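Side-chain contacts in beta-ketoacyl synthase (Pseudomonas aeruginosa, PDB 4CW4), which catalyses the condensation of acetyl-CoA with malonyl-acyl carrier protein, the step that makes the beta-acetoacetyl primer of fatty acid synthesis: residues 198-201 against 202-206; 583-586 against 587-591. One frame throughout, in Å; residues are numbered along the deposited sequence. Where two conformers were deposited one is given.

Overall arrangement
Both contacts lie in the last turns of a helix, and comparing them illustrates how one backbone pattern serves two environments. Contact 1, on helix 190-204, is buried: A198 and A202 face strand 366-374, A199 and I203 face helix 263-273, and its polar groups are met by neighbouring loops. Contact 2, on helix 565-590, is half exposed, with charged and amide side chains on its outer side and D586, A589 and L590 turned inward. The centres of contact 1 and contact 2 are about 12 Å apart, and the two touch directly. The Y585 hydroxyl reaches D201, probably as a hydrogen bond, while its ring packs on the R204 chain, joining the two helices through one aromatic side chain.

Contact 1 of 2, residues 198-201 against 202-206; sequences AATD and AIRST
T200 and R204 meet one turn apart in a local, largely buried contact, R204 being partly exposed, within the last turns of helix 190-204, in the N-terminal part of the ketosynthase fold. The two side chains run side by side in the same direction. With OG1 beside the backbone N (chi1 -66°), the T200 methyl takes the position opposite that nitrogen and lies along the R204 chain. R204 was modelled in two conformers; in the one described it is extended from CG to NE, and its CD lies 3.7 Å from T200 CG2. The polar ends look outward from the pair: T200 OG1 accepts from I597 N, and R204 NH2 donates to E595 O, so both residues bond to a loop that comes after helix 565-590 in the chain. Beneath them the backbone bond from R204 N to T200 O is 2.9 Å long and fairly straight at 166°. At the next step S205 N reaches D201 O at 3.0 Å, but the N-H...O angle falls to 138°. S205 OG turns back to A202 O at 2.7 Å, and T206 OG1 to I203 O at 2.9 Å, so hydroxyls supplement the backbone bonds near the end of the helix. D201 carries its carboxylate away to S25 and G17 N. Serine and threonine hydroxyls bonding back to a carbonyl of the preceding turn are a common helical feature, here closing a mostly buried helix of the ketosynthase fold.

Contact 2 of 2, residues 583-586 against 587-591; sequences RAYD and QRALQ
R583 to L590 form the final turns of helix 565-590, where four successive i to i+4 bonds tie residues 583-586 to 587-590. The bond from A589 N to Y585 O is 2.8 Å long and nearly straight at 164°, whereas that from L590 N to D586 O, at 2.9 Å, closes to 150°. Beyond it the bonds from Q591 N to R588 O and Q587 O are weak. Among the side chains, Y585 leans along the helix until its ring meets the A589 methyl obliquely, CZ lying 4.0 Å from CB; L594 packs on both residues, and the tyrosine hydroxyl has D201 as its partner. On the neighbouring side D586 and Q587 are joined through one water, which donates to D586 OD2 at 2.8 Å and accepts from Q587 NE2 at 2.8 Å. The bend of Q587 at chi2 (-82°) folds its amide back towards that water. D586 OD1 meanwhile forms a salt bridge with R23 and a hydrogen bond with H28 NE2. Both carboxylate oxygens are therefore engaged, which fixes the group's rotation, and the nearby arginine would probably favour its charged form.

Contact 1 of 2, residues 198-201 against 202-206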
loop_
_atom_site.group_PDB
_atom_site.type_symbol
_atom_site.label_atom_id
_atom_site.label_comp_id
_atom_site.label_asym_id
_atom_site.label_seq_id
_atom_site.Cartn_x
_atom_site.Cartn_y
_atom_site.Cartn_z
ATOM N N ALA A 198 11.020 -15.837 4.629
ATOM C CA ALA A 198 9.699 -16.451 4.697
ATOM C C ALA A 198 9.252 -17.012 3.356
ATOM O O ALA A 198 8.629 -18.068 3.302
ATOM C CB ALA A 198 8.679 -15.450 5.216
ATOM N N ALA A 199 9.515 -16.287 2.276
ATOM C CA ALA A 199 9.065 -16.746 0.973
ATOM C C ALA A 199 9.727 -18.066 0.616
ATOM O O ALA A 199 9.083 -18.956 0.062
ATOM C CB ALA A 199 9.314 -15.699 -0.100
ATOM N N THR A 200 11.013 -18.195 0.919
ATOM C CA THR A 200 11.707 -19.436 0.614
ATOM C C THR A 200 11.066 -20.576 1.391
ATOM O O THR A 200 10.823 -21.644 0.827
ATOM C CB THR A 200 13.211 -19.380 0.936
ATOM O OG1 THR A 200 13.862 -18.442 0.074
ATOM C CG2 THR A 200 13.845 -20.757 0.748
ATOM N N ASP A 201 10.806 -20.360 2.679
ATOM C CA ASP A 201 10.173 -21.408 3.506
ATOM C C ASP A 201 8.852 -21.857 2.859
ATOM O O ASP A 201 8.606 -23.066 2.700
ATOM C CB ASP A 201 9.940 -20.880 4.921
ATOM C CG ASP A 201 9.449 -21.930 5.878
ATOM O OD1 ASP A 201 9.951 -23.081 5.855
ATOM O OD2 ASP A 201 8.538 -21.614 6.663
ATOM N N ALA A 202 8.014 -20.902 2.451
ATOM C CA ALA A 202 6.729 -21.250 1.831
ATOM C C ALA A 202 6.893 -22.060 0.529
ATOM O O ALA A 202 6.192 -23.050 0.302
ATOM C CB ALA A 202 5.898 -20.000 1.582
ATOM N N ILE A 203 7.798 -21.633 -0.342
ATOM C CA ILE A 203 7.978 -22.281 -1.637
ATOM C C ILE A 203 8.519 -23.686 -1.455
ATOM O O ILE A 203 8.091 -24.616 -2.108
ATOM C CB ILE A 203 8.943 -21.435 -2.510
ATOM C CG1 ILE A 203 8.260 -20.124 -2.900
ATOM C CG2 ILE A 203 9.427 -22.207 -3.736
ATOM C CD1 ILE A 203 7.025 -20.291 -3.787
ATOM N N ARG A 204 9.486 -23.844 -0.560
ATOM C CA ARG A 204 10.088 -25.151 -0.351
ATOM C C ARG A 204 9.142 -26.118 0.366
ATOM O O ARG A 204 9.283 -27.329 0.238
ATOM C CB ARG A 204 11.403 -25.029 0.424
ATOM C CG ARG A 204 12.510 -24.303 -0.337
ATOM C CD ARG A 204 13.841 -24.416 0.335
ATOM N NE ARG A 204 14.848 -23.600 -0.342
ATOM C CZ ARG A 204 15.517 -23.974 -1.431
ATOM N NH1 ARG A 204 15.306 -25.172 -1.977
ATOM N NH2 ARG A 204 16.418 -23.153 -1.962
ATOM N N SER A 205 8.179 -25.585 1.112
ATOM C CA SER A 205 7.200 -26.417 1.803
ATOM C C SER A 205 6.290 -27.148 0.834
ATOM O O SER A 205 5.637 -28.094 1.222
ATOM C CB SER A 205 6.317 -25.594 2.747
ATOM O OG SER A 205 5.280 -24.910 2.049
ATOM N N THR A 206 6.238 -26.726 -0.427
ATOM C CA THR A 206 5.352 -27.390 -1.384
ATOM C C THR A 206 5.820 -28.776 -1.790
ATOM O O THR A 206 5.019 -29.556 -2.274
ATOM C CB THR A 206 5.183 -26.585 -2.688
ATOM O OG1 THR A 206 6.416 -26.567 -3.412
ATOM C CG2 THR A 206 4.681 -25.159 -2.428
#

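Contact 2 of 2, residues 583-586 against 587-591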
loop_
_atom_site.group_PDB
_atom_site.type_symbol
_atom_site.label_atom_id
_atom_site.label_comp_id
_atom_site.label_asym_id
_atom_site.label_seq_id
_atom_site.Cartn_x
_atom_site.Cartn_y
_atom_site.Cartn_z
ATOM N N ARG A 583 8.816 -33.400 3.126
ATOM C CA ARG A 583 9.351 -33.893 4.393
ATOM C C ARG A 583 10.868 -33.749 4.419
ATOM O O ARG A 583 11.446 -33.445 5.456
ATOM C CB ARG A 583 8.974 -35.367 4.605
ATOM C CG ARG A 583 7.552 -35.624 5.045
ATOM C CD ARG A 583 7.387 -37.054 5.587
ATOM N NE ARG A 583 7.624 -38.053 4.570
ATOM C CZ ARG A 583 6.702 -38.517 3.727
ATOM N NH1 ARG A 583 5.456 -38.061 3.747
ATOM N NH2 ARG A 583 7.033 -39.443 2.846
ATOM N N ALA A 584 11.519 -33.975 3.284
ATOM C CA ALA A 584 12.972 -33.866 3.243
ATOM C C ALA A 584 13.419 -32.423 3.473
ATOM O O ALA A 584 14.423 -32.176 4.154
ATOM C CB ALA A 584 13.504 -34.392 1.942
ATOM N N TYR A 585 12.678 -31.467 2.926
ATOM C CA TYR A 585 12.952 -30.068 3.217
ATOM C C TYR A 585 12.781 -29.788 4.715
ATOM O O TYR A 585 13.627 -29.168 5.327
ATOM C CB TYR A 585 12.063 -29.111 2.378
ATOM C CG TYR A 585 12.063 -27.722 2.970
ATOM C CD1 TYR A 585 13.237 -27.006 3.059
ATOM C CD2 TYR A 585 10.912 -27.166 3.497
ATOM C CE1 TYR A 585 13.278 -25.778 3.653
ATOM C CE2 TYR A 585 10.932 -25.915 4.104
ATOM C CZ TYR A 585 12.128 -25.241 4.192
ATOM O OH TYR A 585 12.189 -24.002 4.771
ATOM N N ASP A 586 11.664 -30.193 5.295
ATOM C CA ASP A 586 11.435 -29.978 6.728
ATOM C C ASP A 586 12.619 -30.520 7.545
ATOM O O ASP A 586 13.076 -29.877 8.469
ATOM C CB ASP A 586 10.130 -30.669 7.142
ATOM C CG ASP A 586 9.741 -30.423 8.587
ATOM O OD1 ASP A 586 9.932 -29.296 9.106
ATOM O OD2 ASP A 586 9.201 -31.371 9.202
ATOM N N GLN A 587 13.120 -31.701 7.196
ATOM C CA GLN A 587 14.273 -32.272 7.891
ATOM C C GLN A 587 15.501 -31.394 7.764
ATOM O O GLN A 587 16.245 -31.222 8.730
ATOM C CB GLN A 587 14.587 -33.650 7.320
ATOM C CG GLN A 587 13.599 -34.722 7.738
ATOM C CD GLN A 587 13.921 -35.272 9.097
ATOM O OE1 GLN A 587 14.909 -36.006 9.281
ATOM N NE2 GLN A 587 13.111 -34.911 10.069
ATOM N N ARG A 588 15.744 -30.836 6.579
ATOM C CA ARG A 588 16.898 -29.961 6.441
ATOM C C ARG A 588 16.696 -28.687 7.266
ATOM O O ARG A 588 17.627 -28.188 7.903
ATOM C CB ARG A 588 17.136 -29.598 4.969
ATOM C CG ARG A 588 17.607 -30.765 4.061
ATOM C CD ARG A 588 18.663 -31.660 4.689
ATOM N NE ARG A 588 19.829 -30.920 5.157
ATOM C CZ ARG A 588 20.568 -31.268 6.196
ATOM N NH1 ARG A 588 20.288 -32.354 6.882
ATOM N NH2 ARG A 588 21.589 -30.526 6.554
ATOM N N ALA A 589 15.482 -28.149 7.232
ATOM C CA ALA A 589 15.177 -26.911 7.942
ATOM C C ALA A 589 15.371 -27.084 9.446
ATOM O O ALA A 589 15.833 -26.165 10.124
ATOM C CB ALA A 589 13.766 -26.439 7.603
ATOM N N LEU A 590 15.043 -28.270 9.955
ATOM C CA LEU A 590 15.210 -28.574 11.368
ATOM C C LEU A 590 16.679 -28.464 11.743
ATOM O O LEU A 590 17.014 -28.059 12.855
ATOM C CB LEU A 590 14.671 -29.971 11.702
ATOM C CG LEU A 590 13.150 -30.037 11.791
ATOM C CD1 LEU A 590 12.643 -31.485 11.761
ATOM C CD2 LEU A 590 12.660 -29.319 13.047
ATOM N N GLN A 591 17.545 -28.814 10.796
ATOM C CA GLN A 591 18.983 -28.799 11.001
ATOM C C GLN A 591 19.596 -27.420 10.758
ATOM O O GLN A 591 20.806 -27.238 10.903
ATOM C CB GLN A 591 19.642 -29.834 10.087
ATOM C CG GLN A 591 19.400 -31.268 10.505
ATOM C CD GLN A 591 20.381 -31.736 11.544
ATOM O OE1 GLN A 591 21.570 -31.913 11.260
ATOM N NE2 GLN A 591 19.900 -31.926 12.767
HETATM O O HOH W 1 10.631 -33.712 9.895
#